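PDB 2IMQ: nitrophorin Cim l NP from Cimex lectularius, which carries nitric oxide on a heme in bed bug saliva and delivers it to the victim during feeding, causing vasodilation. Local coordinates for residues A[7-18]-A[36-47]; A[81-89]-A[129-137]. All blocks are in the same frame, centred on the assembly; numbering follows the deposited sequence.

Interaction 1: residues A[7-18]-A[36-47]; sequences LSVHTVSWNSGH and TPDVIAVAVQGF. With HEM (protoporphyrin IX containing Fe), chain B.
Asp38 grips strand 6-17 near its start: its OD2 accepts the N-H of Ser8, N to OD2 2.8 Å, in a nearly straight bond (170°), using the lone pair turned away from OD1. OD1 is taken by His94, so both carboxylate oxygens are employed. In return, Ser8 offers two acceptors. Its OG, held between backbone N and carbonyl carbon (chi1 59°), faces back over the junction of Pro37 and Asp38 and receives Asp38 N at 3.2 Å, while its carbonyl O takes Val39 N. From there a regular parallel ladder runs through His10, Val12 and Trp14, each bonding through both N and O to the odd-numbered residues between Val39 and Gln45. This is the first beta-alpha-beta crossover of the DNase I-like sandwich, strand 6-17 to helix 26-29 to strand 39-46, and it sets two strands side by side in the six-stranded sheet. At the far end the ladder slips by one residue in a beta bulge: Gln45 O accepts both Ser16 N (2.9 Å) and Gly17 N (3.1 Å). Gly17 takes a positive phi (69°), easily reached by a residue without a CB, and at Gly46 a side chain would collide with Gly17 O. Side chains alternate between the faces. On one, small Ala41 and Ala43 lie beside Thr11 and Ser13, and Phe131, Thr133 and Ile169 of the other sheet pack against this face. On the other, Pro37 lays CG over the centre of the His10 ring, 3.6 Å from its centroid, in a CH-pi contact, while His10 ND1 bonds to Leu29 O. Val12 CG1 meets Val42 CG2 at 3.9 Å. Further along this face the heme begins: Val44 CG1 lies 3.6 Å from HEM CMB, and Trp14 CZ3 reaches HEM CBB at 3.4 Å.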
loop_
_atom_site.group_PDB
_atom_site.type_symbol
_atom_site.label_atom_id
_atom_site.label_comp_id
_atom_site.label_asym_id
_atom_site.label_seq_id
_atom_site.Cartn_x
_atom_site.Cartn_y
_atom_site.Cartn_z
ATOM N N LEU A 7 10.463 15.738 4.204
ATOM C CA LEU A 7 9.130 15.723 3.718
ATOM C C LEU A 7 8.386 14.617 4.446
ATOM O O LEU A 7 8.997 13.627 4.921
ATOM C CB LEU A 7 9.103 15.496 2.199
ATOM C CG LEU A 7 9.748 16.574 1.314
ATOM C CD1 LEU A 7 9.940 16.112 -0.084
ATOM C CD2 LEU A 7 8.917 17.832 1.370
ATOM N N SER A 8 7.071 14.757 4.503
ATOM C CA SER A 8 6.199 13.693 5.044
ATOM C C SER A 8 5.371 13.021 3.964
ATOM O O SER A 8 4.978 13.633 2.988
ATOM C CB SER A 8 5.289 14.234 6.117
ATOM O OG SER A 8 4.484 15.247 5.630
ATOM N N VAL A 9 5.180 11.724 4.145
ATOM C CA VAL A 9 4.477 10.893 3.195
ATOM C C VAL A 9 3.483 10.091 3.990
ATOM O O VAL A 9 3.840 9.529 5.032
ATOM C CB VAL A 9 5.441 9.877 2.468
ATOM C CG1 VAL A 9 4.672 8.971 1.481
ATOM C CG2 VAL A 9 6.570 10.619 1.818
ATOM N N HIS A 10 2.228 10.086 3.533
ATOM C CA HIS A 10 1.199 9.150 4.028
ATOM C C HIS A 10 0.882 8.173 2.929
ATOM O O HIS A 10 0.716 8.568 1.777
ATOM C CB HIS A 10 -0.097 9.891 4.411
ATOM C CG HIS A 10 0.014 10.723 5.655
ATOM N ND1 HIS A 10 -1.093 11.237 6.307
ATOM C CD2 HIS A 10 1.100 11.123 6.362
ATOM C CE1 HIS A 10 -0.680 11.929 7.357
ATOM N NE2 HIS A 10 0.642 11.892 7.406
ATOM N N THR A 11 0.803 6.913 3.290
ATOM C CA THR A 11 0.318 5.887 2.388
ATOM C C THR A 11 -0.844 5.167 3.001
ATOM O O THR A 11 -0.882 4.950 4.219
ATOM C CB THR A 11 1.444 4.862 2.052
ATOM O OG1 THR A 11 1.838 4.126 3.215
ATOM C CG2 THR A 11 2.674 5.563 1.498
ATOM N N VAL A 12 -1.790 4.773 2.171
ATOM C CA VAL A 12 -2.834 3.892 2.610
ATOM C C VAL A 12 -3.089 2.837 1.589
ATOM O O VAL A 12 -3.134 3.139 0.391
ATOM C CB VAL A 12 -4.129 4.685 3.005
ATOM C CG1 VAL A 12 -4.755 5.396 1.815
ATOM C CG2 VAL A 12 -5.146 3.802 3.665
ATOM N N SER A 13 -3.271 1.613 2.042
ATOM C CA SER A 13 -3.739 0.632 1.130
ATOM C C SER A 13 -4.878 -0.174 1.733
ATOM O O SER A 13 -5.012 -0.310 2.988
ATOM C CB SER A 13 -2.645 -0.264 0.666
ATOM O OG SER A 13 -2.305 -1.251 1.609
ATOM N N TRP A 14 -5.678 -0.725 0.841
ATOM C CA TRP A 14 -6.854 -1.465 1.254
ATOM C C TRP A 14 -7.180 -2.488 0.212
ATOM O O TRP A 14 -7.406 -2.174 -0.957
ATOM C CB TRP A 14 -7.995 -0.493 1.387
ATOM C CG TRP A 14 -9.200 -0.983 2.076
ATOM C CD1 TRP A 14 -9.412 -2.186 2.694
ATOM C CD2 TRP A 14 -10.331 -0.183 2.349
ATOM N NE1 TRP A 14 -10.671 -2.191 3.257
ATOM C CE2 TRP A 14 -11.250 -0.965 3.054
ATOM C CE3 TRP A 14 -10.673 1.133 2.035
ATOM C CZ2 TRP A 14 -12.469 -0.461 3.464
ATOM C CZ3 TRP A 14 -11.877 1.604 2.428
ATOM C CH2 TRP A 14 -12.745 0.831 3.143
ATOM N N ASN A 15 -7.243 -3.731 0.630
ATOM C CA ASN A 15 -7.827 -4.784 -0.195
ATOM C C ASN A 15 -9.326 -4.663 0.009
ATOM O O ASN A 15 -9.938 -5.213 0.957
ATOM C CB ASN A 15 -7.273 -6.153 0.202
ATOM C CG ASN A 15 -7.694 -7.214 -0.762
ATOM O OD1 ASN A 15 -8.698 -7.026 -1.410
ATOM N ND2 ASN A 15 -6.936 -8.314 -0.896
ATOM N N SER A 16 -9.896 -3.860 -0.860
ATOM C CA SER A 16 -11.282 -3.427 -0.735
ATOM C C SER A 16 -12.252 -4.294 -1.539
ATOM O O SER A 16 -13.482 -4.231 -1.331
ATOM C CB SER A 16 -11.350 -1.956 -1.176
ATOM O OG SER A 16 -10.775 -1.826 -2.437
ATOM N N GLY A 17 -11.773 -5.148 -2.440
ATOM C CA GLY A 17 -12.671 -6.089 -3.107
ATOM C C GLY A 17 -13.613 -5.380 -4.051
ATOM O O GLY A 17 -13.166 -4.604 -4.908
ATOM N N HIS A 18 -14.923 -5.629 -3.876
ATOM C CA HIS A 18 -15.942 -4.965 -4.672
ATOM C C HIS A 18 -16.486 -3.722 -3.977
ATOM O O HIS A 18 -17.423 -3.095 -4.484
ATOM C CB HIS A 18 -17.093 -5.950 -5.003
ATOM C CG HIS A 18 -16.684 -7.075 -5.910
ATOM N ND1 HIS A 18 -17.056 -7.139 -7.238
ATOM C CD2 HIS A 18 -15.926 -8.173 -5.681
ATOM C CE1 HIS A 18 -16.554 -8.236 -7.781
ATOM N NE2 HIS A 18 -15.857 -8.878 -6.859
ATOM N N THR A 36 -0.579 17.680 7.474
ATOM C CA THR A 36 -0.538 18.166 6.120
ATOM C C THR A 36 0.633 17.504 5.373
ATOM O O THR A 36 1.636 18.143 5.069
ATOM C CB THR A 36 -0.354 19.707 6.142
ATOM O OG1 THR A 36 0.708 20.059 7.042
ATOM C CG2 THR A 36 -1.531 20.376 6.759
ATOM N N PRO A 37 0.539 16.207 5.064
ATOM C CA PRO A 37 1.685 15.545 4.481
ATOM C C PRO A 37 1.991 16.067 3.125
ATOM O O PRO A 37 1.113 16.502 2.389
ATOM C CB PRO A 37 1.239 14.101 4.386
ATOM C CG PRO A 37 -0.220 14.142 4.358
ATOM C CD PRO A 37 -0.583 15.294 5.273
ATOM N N ASP A 38 3.253 16.000 2.732
ATOM C CA ASP A 38 3.662 16.453 1.413
ATOM C C ASP A 38 3.223 15.578 0.265
ATOM O O ASP A 38 2.873 16.069 -0.804
ATOM C CB ASP A 38 5.168 16.649 1.415
ATOM C CG ASP A 38 5.600 17.625 2.457
ATOM O OD1 ASP A 38 5.250 18.838 2.311
ATOM O OD2 ASP A 38 6.192 17.258 3.499
ATOM N N VAL A 39 3.225 14.258 0.500
ATOM C CA VAL A 39 2.867 13.276 -0.512
ATOM C C VAL A 39 1.865 12.299 0.101
ATOM O O VAL A 39 2.013 11.915 1.266
ATOM C CB VAL A 39 4.131 12.491 -0.975
ATOM C CG1 VAL A 39 3.738 11.420 -1.949
ATOM C CG2 VAL A 39 5.141 13.504 -1.489
ATOM N N ILE A 40 0.859 11.957 -0.679
ATOM C CA ILE A 40 -0.097 10.908 -0.266
ATOM C C ILE A 40 -0.254 9.899 -1.373
ATOM O O ILE A 40 -0.424 10.258 -2.549
ATOM C CB ILE A 40 -1.496 11.537 -0.001
ATOM C CG1 ILE A 40 -1.470 12.566 1.130
ATOM C CG2 ILE A 40 -2.493 10.486 0.358
ATOM C CD1 ILE A 40 -2.777 13.376 1.258
ATOM N N ALA A 41 -0.170 8.613 -1.025
ATOM C CA ALA A 41 -0.380 7.556 -1.990
ATOM C C ALA A 41 -1.502 6.640 -1.484
ATOM O O ALA A 41 -1.529 6.324 -0.286
ATOM C CB ALA A 41 0.860 6.774 -2.214
ATOM N N VAL A 42 -2.389 6.283 -2.384
ATOM C CA VAL A 42 -3.536 5.417 -2.117
ATOM C C VAL A 42 -3.530 4.209 -3.030
ATOM O O VAL A 42 -3.551 4.371 -4.243
ATOM C CB VAL A 42 -4.864 6.198 -2.356
ATOM C CG1 VAL A 42 -6.071 5.321 -2.022
ATOM C CG2 VAL A 42 -4.850 7.519 -1.513
ATOM N N ALA A 43 -3.512 3.014 -2.474
ATOM C CA ALA A 43 -3.484 1.802 -3.274
ATOM C C ALA A 43 -4.692 0.959 -2.857
ATOM O O ALA A 43 -4.984 0.758 -1.666
ATOM C CB ALA A 43 -2.208 0.992 -3.066
ATOM N N VAL A 44 -5.360 0.424 -3.839
ATOM C CA VAL A 44 -6.454 -0.508 -3.602
ATOM C C VAL A 44 -6.288 -1.756 -4.442
ATOM O O VAL A 44 -5.657 -1.743 -5.501
ATOM C CB VAL A 44 -7.832 0.077 -3.875
ATOM C CG1 VAL A 44 -8.159 1.052 -2.883
ATOM C CG2 VAL A 44 -7.935 0.664 -5.243
ATOM N N GLN A 45 -6.822 -2.859 -3.912
ATOM C CA GLN A 45 -6.910 -4.092 -4.606
ATOM C C GLN A 45 -8.336 -4.508 -4.552
ATOM O O GLN A 45 -9.006 -4.417 -3.526
ATOM C CB GLN A 45 -6.040 -5.153 -3.926
ATOM C CG GLN A 45 -6.278 -6.540 -4.499
ATOM C CD GLN A 45 -5.343 -7.577 -4.027
ATOM O OE1 GLN A 45 -4.189 -7.305 -3.662
ATOM N NE2 GLN A 45 -5.823 -8.805 -4.113
ATOM N N GLY A 46 -8.800 -5.055 -5.674
ATOM C CA GLY A 46 -10.168 -5.477 -5.744
ATOM C C GLY A 46 -10.537 -6.036 -7.103
ATOM O O GLY A 46 -9.737 -6.700 -7.782
ATOM N N PHE A 47 -11.764 -5.746 -7.482
ATOM C CA PHE A 47 -12.322 -6.349 -8.708
ATOM C C PHE A 47 -13.138 -5.367 -9.499
ATOM O O PHE A 47 -13.961 -4.648 -8.937
ATOM C CB PHE A 47 -13.210 -7.515 -8.352
ATOM C CG PHE A 47 -12.461 -8.670 -7.770
ATOM C CD1 PHE A 47 -12.462 -8.885 -6.396
ATOM C CD2 PHE A 47 -11.693 -9.500 -8.590
ATOM C CE1 PHE A 47 -11.727 -9.939 -5.840
ATOM C CE2 PHE A 47 -10.965 -10.566 -8.053
ATOM C CZ PHE A 47 -10.977 -10.783 -6.673
HETATM C CHA HEM B . -10.342 6.578 -9.209
HETATM C CHB HEM B . -9.837 5.205 -4.587
HETATM C CHC HEM B . -13.054 1.693 -5.290
HETATM C CHD HEM B . -13.364 2.787 -9.920
HETATM C C1A HEM B . -9.938 6.556 -7.906
HETATM C C2A HEM B . -9.030 7.481 -7.269
HETATM C C3A HEM B . -8.880 7.055 -5.989
HETATM C C4A HEM B . -9.700 5.896 -5.788
HETATM C CMA HEM B . -8.040 7.733 -4.922
HETATM C CAA HEM B . -8.353 8.722 -7.896
HETATM C CBA HEM B . -9.294 9.889 -7.489
HETATM C CGA HEM B . -8.834 11.209 -8.092
HETATM O O1A HEM B . -9.097 11.439 -9.271
HETATM O O2A HEM B . -8.261 12.063 -7.371
HETATM C C1B HEM B . -10.676 4.154 -4.389
HETATM C C2B HEM B . -10.868 3.475 -3.130
HETATM C C3B HEM B . -11.758 2.505 -3.305
HETATM C C4B HEM B . -12.171 2.548 -4.684
HETATM C CMB HEM B . -10.089 3.955 -1.957
HETATM C CAB HEM B . -12.290 1.492 -2.303
HETATM C CBB HEM B . -12.218 1.717 -0.984
HETATM C C1C HEM B . -13.485 1.664 -6.584
HETATM C C2C HEM B . -14.380 0.709 -7.186
HETATM C C3C HEM B . -14.505 1.070 -8.460
HETATM C C4C HEM B . -13.606 2.148 -8.728
HETATM C CMC HEM B . -15.201 -0.365 -6.462
HETATM C CAC HEM B . -15.378 0.397 -9.509
HETATM C CBC HEM B . -15.224 -0.883 -9.842
HETATM C C1D HEM B . -12.541 3.868 -10.145
HETATM C C2D HEM B . -12.289 4.425 -11.452
HETATM C C3D HEM B . -11.394 5.601 -11.233
HETATM C C4D HEM B . -11.141 5.653 -9.817
HETATM C CMD HEM B . -12.864 3.946 -12.786
HETATM C CAD HEM B . -10.863 6.491 -12.370
HETATM C CBD HEM B . -12.063 7.268 -12.888
HETATM C CGD HEM B . -11.616 8.405 -13.754
HETATM O O1D HEM B . -12.529 9.133 -14.261
HETATM O O2D HEM B . -10.370 8.555 -13.921
HETATM N NA HEM B . -10.354 5.602 -6.984
HETATM N NB HEM B . -11.467 3.550 -5.326
HETATM N NC HEM B . -13.013 2.498 -7.553
HETATM N ND HEM B . -11.824 4.611 -9.215
HETATM FE FE HEM B . -11.782 4.148 -7.247
#

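Interaction 2: residues A[81-89]-A[129-137]; sequences TETMGLTVY and FSFTTSRMS. With HEM (protoporphyrin IX containing Fe), chain B.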
loop_
_atom_site.group_PDB
_atom_site.type_symbol
_atom_site.label_atom_id
_atom_site.label_comp_id
_atom_site.label_asym_id
_atom_site.label_seq_id
_atom_site.Cartn_x
_atom_site.Cartn_y
_atom_site.Cartn_z
ATOM N N THR A 81 -6.186 -0.862 -13.060
ATOM C CA THR A 81 -6.325 -2.090 -13.842
ATOM C C THR A 81 -7.612 -2.767 -13.408
ATOM O O THR A 81 -8.415 -2.188 -12.669
ATOM C CB THR A 81 -5.120 -3.019 -13.682
ATOM O OG1 THR A 81 -5.083 -3.526 -12.341
ATOM C CG2 THR A 81 -3.814 -2.302 -13.881
ATOM N N GLU A 82 -7.851 -3.988 -13.833
ATOM C CA GLU A 82 -9.039 -4.636 -13.342
ATOM C C GLU A 82 -9.016 -4.901 -11.823
ATOM O O GLU A 82 -10.079 -4.892 -11.211
ATOM C CB GLU A 82 -9.322 -5.919 -14.119
ATOM C CG GLU A 82 -10.263 -5.696 -15.297
ATOM C CD GLU A 82 -11.659 -5.365 -14.821
ATOM O OE1 GLU A 82 -12.338 -6.268 -14.272
ATOM O OE2 GLU A 82 -12.068 -4.201 -14.955
ATOM N N THR A 83 -7.823 -5.103 -11.251
ATOM C CA THR A 83 -7.713 -5.535 -9.877
ATOM C C THR A 83 -6.943 -4.604 -8.994
ATOM O O THR A 83 -6.889 -4.850 -7.791
ATOM C CB THR A 83 -7.054 -6.916 -9.769
ATOM O OG1 THR A 83 -5.712 -6.830 -10.269
ATOM C CG2 THR A 83 -7.822 -7.949 -10.588
ATOM N N MET A 84 -6.323 -3.573 -9.547
ATOM C CA MET A 84 -5.465 -2.668 -8.758
ATOM C C MET A 84 -5.769 -1.201 -9.092
ATOM O O MET A 84 -6.124 -0.865 -10.203
ATOM C CB MET A 84 -3.987 -2.869 -9.014
ATOM C CG MET A 84 -3.409 -4.239 -8.617
ATOM S SD MET A 84 -1.741 -4.413 -9.072
ATOM C CE MET A 84 -2.005 -4.843 -10.758
ATOM N N GLY A 85 -5.547 -0.334 -8.125
ATOM C CA GLY A 85 -5.611 1.102 -8.318
ATOM C C GLY A 85 -4.476 1.731 -7.503
ATOM O O GLY A 85 -4.236 1.351 -6.342
ATOM N N LEU A 86 -3.767 2.698 -8.094
ATOM C CA LEU A 86 -2.752 3.438 -7.376
ATOM C C LEU A 86 -2.875 4.903 -7.758
ATOM O O LEU A 86 -2.860 5.243 -8.941
ATOM C CB LEU A 86 -1.340 2.988 -7.753
ATOM C CG LEU A 86 -0.144 3.675 -7.091
ATOM C CD1 LEU A 86 -0.138 3.502 -5.557
ATOM C CD2 LEU A 86 1.136 3.186 -7.726
ATOM N N THR A 87 -2.948 5.754 -6.739
ATOM C CA THR A 87 -3.021 7.200 -6.935
ATOM C C THR A 87 -1.937 7.829 -6.086
ATOM O O THR A 87 -1.796 7.485 -4.911
ATOM C CB THR A 87 -4.401 7.718 -6.551
ATOM O OG1 THR A 87 -5.406 6.978 -7.249
ATOM C CG2 THR A 87 -4.539 9.185 -6.950
ATOM N N VAL A 88 -1.240 8.842 -6.644
ATOM C CA VAL A 88 -0.253 9.590 -5.914
ATOM C C VAL A 88 -0.602 11.078 -6.002
ATOM O O VAL A 88 -0.822 11.569 -7.110
ATOM C CB VAL A 88 1.179 9.325 -6.444
ATOM C CG1 VAL A 88 2.158 10.058 -5.619
ATOM C CG2 VAL A 88 1.482 7.813 -6.388
ATOM N N TYR A 89 -0.623 11.733 -4.854
ATOM C CA TYR A 89 -0.854 13.167 -4.741
ATOM C C TYR A 89 0.371 13.802 -4.119
ATOM O O TYR A 89 1.053 13.221 -3.269
ATOM C CB TYR A 89 -2.044 13.443 -3.805
ATOM C CG TYR A 89 -3.331 12.857 -4.211
ATOM C CD1 TYR A 89 -3.723 11.635 -3.714
ATOM C CD2 TYR A 89 -4.183 13.499 -5.081
ATOM C CE1 TYR A 89 -4.937 11.082 -4.065
ATOM C CE2 TYR A 89 -5.400 12.954 -5.431
ATOM C CZ TYR A 89 -5.790 11.722 -4.908
ATOM O OH TYR A 89 -6.969 11.141 -5.287
ATOM N N PHE A 129 11.173 9.737 -5.997
ATOM C CA PHE A 129 10.193 8.897 -5.257
ATOM C C PHE A 129 9.612 7.849 -6.178
ATOM O O PHE A 129 9.303 8.143 -7.326
ATOM C CB PHE A 129 9.021 9.749 -4.736
ATOM C CG PHE A 129 9.362 10.644 -3.606
ATOM C CD1 PHE A 129 10.066 11.832 -3.819
ATOM C CD2 PHE A 129 8.969 10.339 -2.323
ATOM C CE1 PHE A 129 10.387 12.679 -2.768
ATOM C CE2 PHE A 129 9.274 11.170 -1.274
ATOM C CZ PHE A 129 9.989 12.368 -1.513
ATOM N N SER A 130 9.409 6.630 -5.661
ATOM C CA SER A 130 8.683 5.597 -6.374
ATOM C C SER A 130 7.712 4.975 -5.393
ATOM O O SER A 130 8.079 4.667 -4.296
ATOM C CB SER A 130 9.619 4.493 -6.939
ATOM O OG SER A 130 10.507 5.006 -7.937
ATOM N N PHE A 131 6.519 4.811 -5.892
ATOM C CA PHE A 131 5.420 4.102 -5.210
ATOM C C PHE A 131 4.944 2.920 -6.026
ATOM O O PHE A 131 4.585 3.074 -7.191
ATOM C CB PHE A 131 4.233 5.043 -4.967
ATOM C CG PHE A 131 4.540 6.130 -3.986
ATOM C CD1 PHE A 131 5.209 7.284 -4.392
ATOM C CD2 PHE A 131 4.298 5.954 -2.644
ATOM C CE1 PHE A 131 5.519 8.254 -3.472
ATOM C CE2 PHE A 131 4.605 6.925 -1.736
ATOM C CZ PHE A 131 5.238 8.072 -2.142
ATOM N N THR A 132 4.953 1.729 -5.420
ATOM C CA THR A 132 4.531 0.507 -6.030
ATOM C C THR A 132 3.337 -0.059 -5.300
ATOM O O THR A 132 3.285 -0.052 -4.089
ATOM C CB THR A 132 5.679 -0.521 -5.980
ATOM O OG1 THR A 132 6.741 -0.014 -6.763
ATOM C CG2 THR A 132 5.297 -1.885 -6.529
ATOM N N THR A 133 2.433 -0.604 -6.088
ATOM C CA THR A 133 1.468 -1.590 -5.556
ATOM C C THR A 133 1.497 -2.867 -6.407
ATOM O O THR A 133 1.941 -2.840 -7.561
ATOM C CB THR A 133 0.045 -0.993 -5.433
ATOM O OG1 THR A 133 -0.772 -1.832 -4.586
ATOM C CG2 THR A 133 -0.657 -0.860 -6.719
ATOM N N SER A 134 1.030 -3.980 -5.855
ATOM C CA SER A 134 1.078 -5.232 -6.556
ATOM C C SER A 134 -0.036 -6.124 -6.084
ATOM O O SER A 134 -0.634 -5.915 -5.018
ATOM C CB SER A 134 2.428 -5.872 -6.368
ATOM O OG SER A 134 2.670 -6.134 -4.977
ATOM N N ARG A 135 -0.276 -7.154 -6.869
ATOM C CA ARG A 135 -1.406 -8.069 -6.613
ATOM C C ARG A 135 -1.060 -9.410 -7.218
ATOM O O ARG A 135 -0.661 -9.485 -8.388
ATOM C CB ARG A 135 -2.684 -7.526 -7.263
ATOM C CG ARG A 135 -3.942 -8.296 -7.074
ATOM C CD ARG A 135 -4.090 -9.535 -7.860
ATOM N NE ARG A 135 -5.498 -9.881 -7.909
ATOM C CZ ARG A 135 -5.954 -10.976 -8.467
ATOM N NH1 ARG A 135 -5.106 -11.773 -9.076
ATOM N NH2 ARG A 135 -7.254 -11.246 -8.449
ATOM N N MET A 136 -1.157 -10.458 -6.431
ATOM C CA MET A 136 -0.905 -11.813 -6.918
ATOM C C MET A 136 -1.982 -12.724 -6.339
ATOM O O MET A 136 -2.446 -12.534 -5.209
ATOM C CB MET A 136 0.439 -12.297 -6.480
ATOM C CG MET A 136 0.908 -13.565 -7.127
ATOM S SD MET A 136 1.066 -13.404 -8.887
ATOM C CE MET A 136 2.460 -12.279 -9.013
ATOM N N SER A 137 -2.328 -13.764 -7.104
ATOM C CA SER A 137 -3.263 -14.815 -6.669
ATOM C C SER A 137 -2.515 -15.984 -6.052
ATOM O O SER A 137 -1.392 -16.238 -6.438
ATOM C CB SER A 137 -4.082 -15.318 -7.889
ATOM O OG SER A 137 -3.289 -15.996 -8.813
HETATM C CHA HEM B . -10.342 6.578 -9.209
HETATM C CHB HEM B . -9.837 5.205 -4.587
HETATM C CHC HEM B . -13.054 1.693 -5.290
HETATM C CHD HEM B . -13.364 2.787 -9.920
HETATM C C1A HEM B . -9.938 6.556 -7.906
HETATM C C2A HEM B . -9.030 7.481 -7.269
HETATM C C3A HEM B . -8.880 7.055 -5.989
HETATM C C4A HEM B . -9.700 5.896 -5.788
HETATM C CMA HEM B . -8.040 7.733 -4.922
HETATM C CAA HEM B . -8.353 8.722 -7.896
HETATM C CBA HEM B . -9.294 9.889 -7.489
HETATM C CGA HEM B . -8.834 11.209 -8.092
HETATM O O1A HEM B . -9.097 11.439 -9.271
HETATM O O2A HEM B . -8.261 12.063 -7.371
HETATM C C1B HEM B . -10.676 4.154 -4.389
HETATM C C2B HEM B . -10.868 3.475 -3.130
HETATM C C3B HEM B . -11.758 2.505 -3.305
HETATM C C4B HEM B . -12.171 2.548 -4.684
HETATM C CMB HEM B . -10.089 3.955 -1.957
HETATM C CAB HEM B . -12.290 1.492 -2.303
HETATM C CBB HEM B . -12.218 1.717 -0.984
HETATM C C1C HEM B . -13.485 1.664 -6.584
HETATM C C2C HEM B . -14.380 0.709 -7.186
HETATM C C3C HEM B . -14.505 1.070 -8.460
HETATM C C4C HEM B . -13.606 2.148 -8.728
HETATM C CMC HEM B . -15.201 -0.365 -6.462
HETATM C CAC HEM B . -15.378 0.397 -9.509
HETATM C CBC HEM B . -15.224 -0.883 -9.842
HETATM C C1D HEM B . -12.541 3.868 -10.145
HETATM C C2D HEM B . -12.289 4.425 -11.452
HETATM C C3D HEM B . -11.394 5.601 -11.233
HETATM C C4D HEM B . -11.141 5.653 -9.817
HETATM C CMD HEM B . -12.864 3.946 -12.786
HETATM C CAD HEM B . -10.863 6.491 -12.370
HETATM C CBD HEM B . -12.063 7.268 -12.888
HETATM C CGD HEM B . -11.616 8.405 -13.754
HETATM O O1D HEM B . -12.529 9.133 -14.261
HETATM O O2D HEM B . -10.370 8.555 -13.921
HETATM N NA HEM B . -10.354 5.602 -6.984
HETATM N NB HEM B . -11.467 3.550 -5.326
HETATM N NC HEM B . -13.013 2.498 -7.553
HETATM N ND HEM B . -11.824 4.611 -9.215
HETATM FE FE HEM B . -11.782 4.148 -7.247
#
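Phe131 meets Val88 first, its CB 4.2 Å from Val88 CG2 as the two side chains slant past each other; a large flat ring suits this place because it also packs against Val39 and Ala41 of strand 39-46. The carbonyl of Phe131 is approached by Leu86, whose CD2 comes to 3.5 Å from Phe131 O. Two residues on, Thr133 divides its branches: CG2 lies 4.0 Å from Leu86 CB, while OG1, anti to the backbone N (chi1 -164°), bonds to Ile169 O, so a buried hydroxyl is satisfied within its own sheet. Past Ser134, whose backbone C touches Met84 SD, the pliable Met84 chain presses CG to 3.6 Å from Arg135 CB. The rest of Arg135 bends at chi2 and crosses Thr83 at about a right angle, with Thr83 CG2 over one face of the guanidinium and 4.0 Å from Arg135 NH2. NH1 is bonded to Ser115 OG, and Thr83 OG1 to Lys114 O. No hydrogen bond links the segments, whose strands run antiparallel (171°) with axes 7.7 Å apart at closest: this is the side-chain interface between the two sheets of a beta-sandwich, the core of the DNase I-like fold.

How the interactions relate
Strands 39-46 and 84-91 are neighbours in one sheet, joined by probable hydrogen bonds from Tyr89 N to Ile40 O and from Gly46 N to Thr83 O, so interaction 1 and the 81-89 half of interaction 2 belong to one sheet. Both are largely buried. Interaction 1 is bonding within the sheet, rich in backbone polarity and reaching solvent at its ends; interaction 2 is entirely buried and joins sheet to sheet through side chains alone. Gln45 packs against Arg135 where they meet. Both interactions reach the heme through the sheet face turned from the packing of interaction 2, where 81-89 supplies Thr87 and Tyr89, whose OH bonds a propionate.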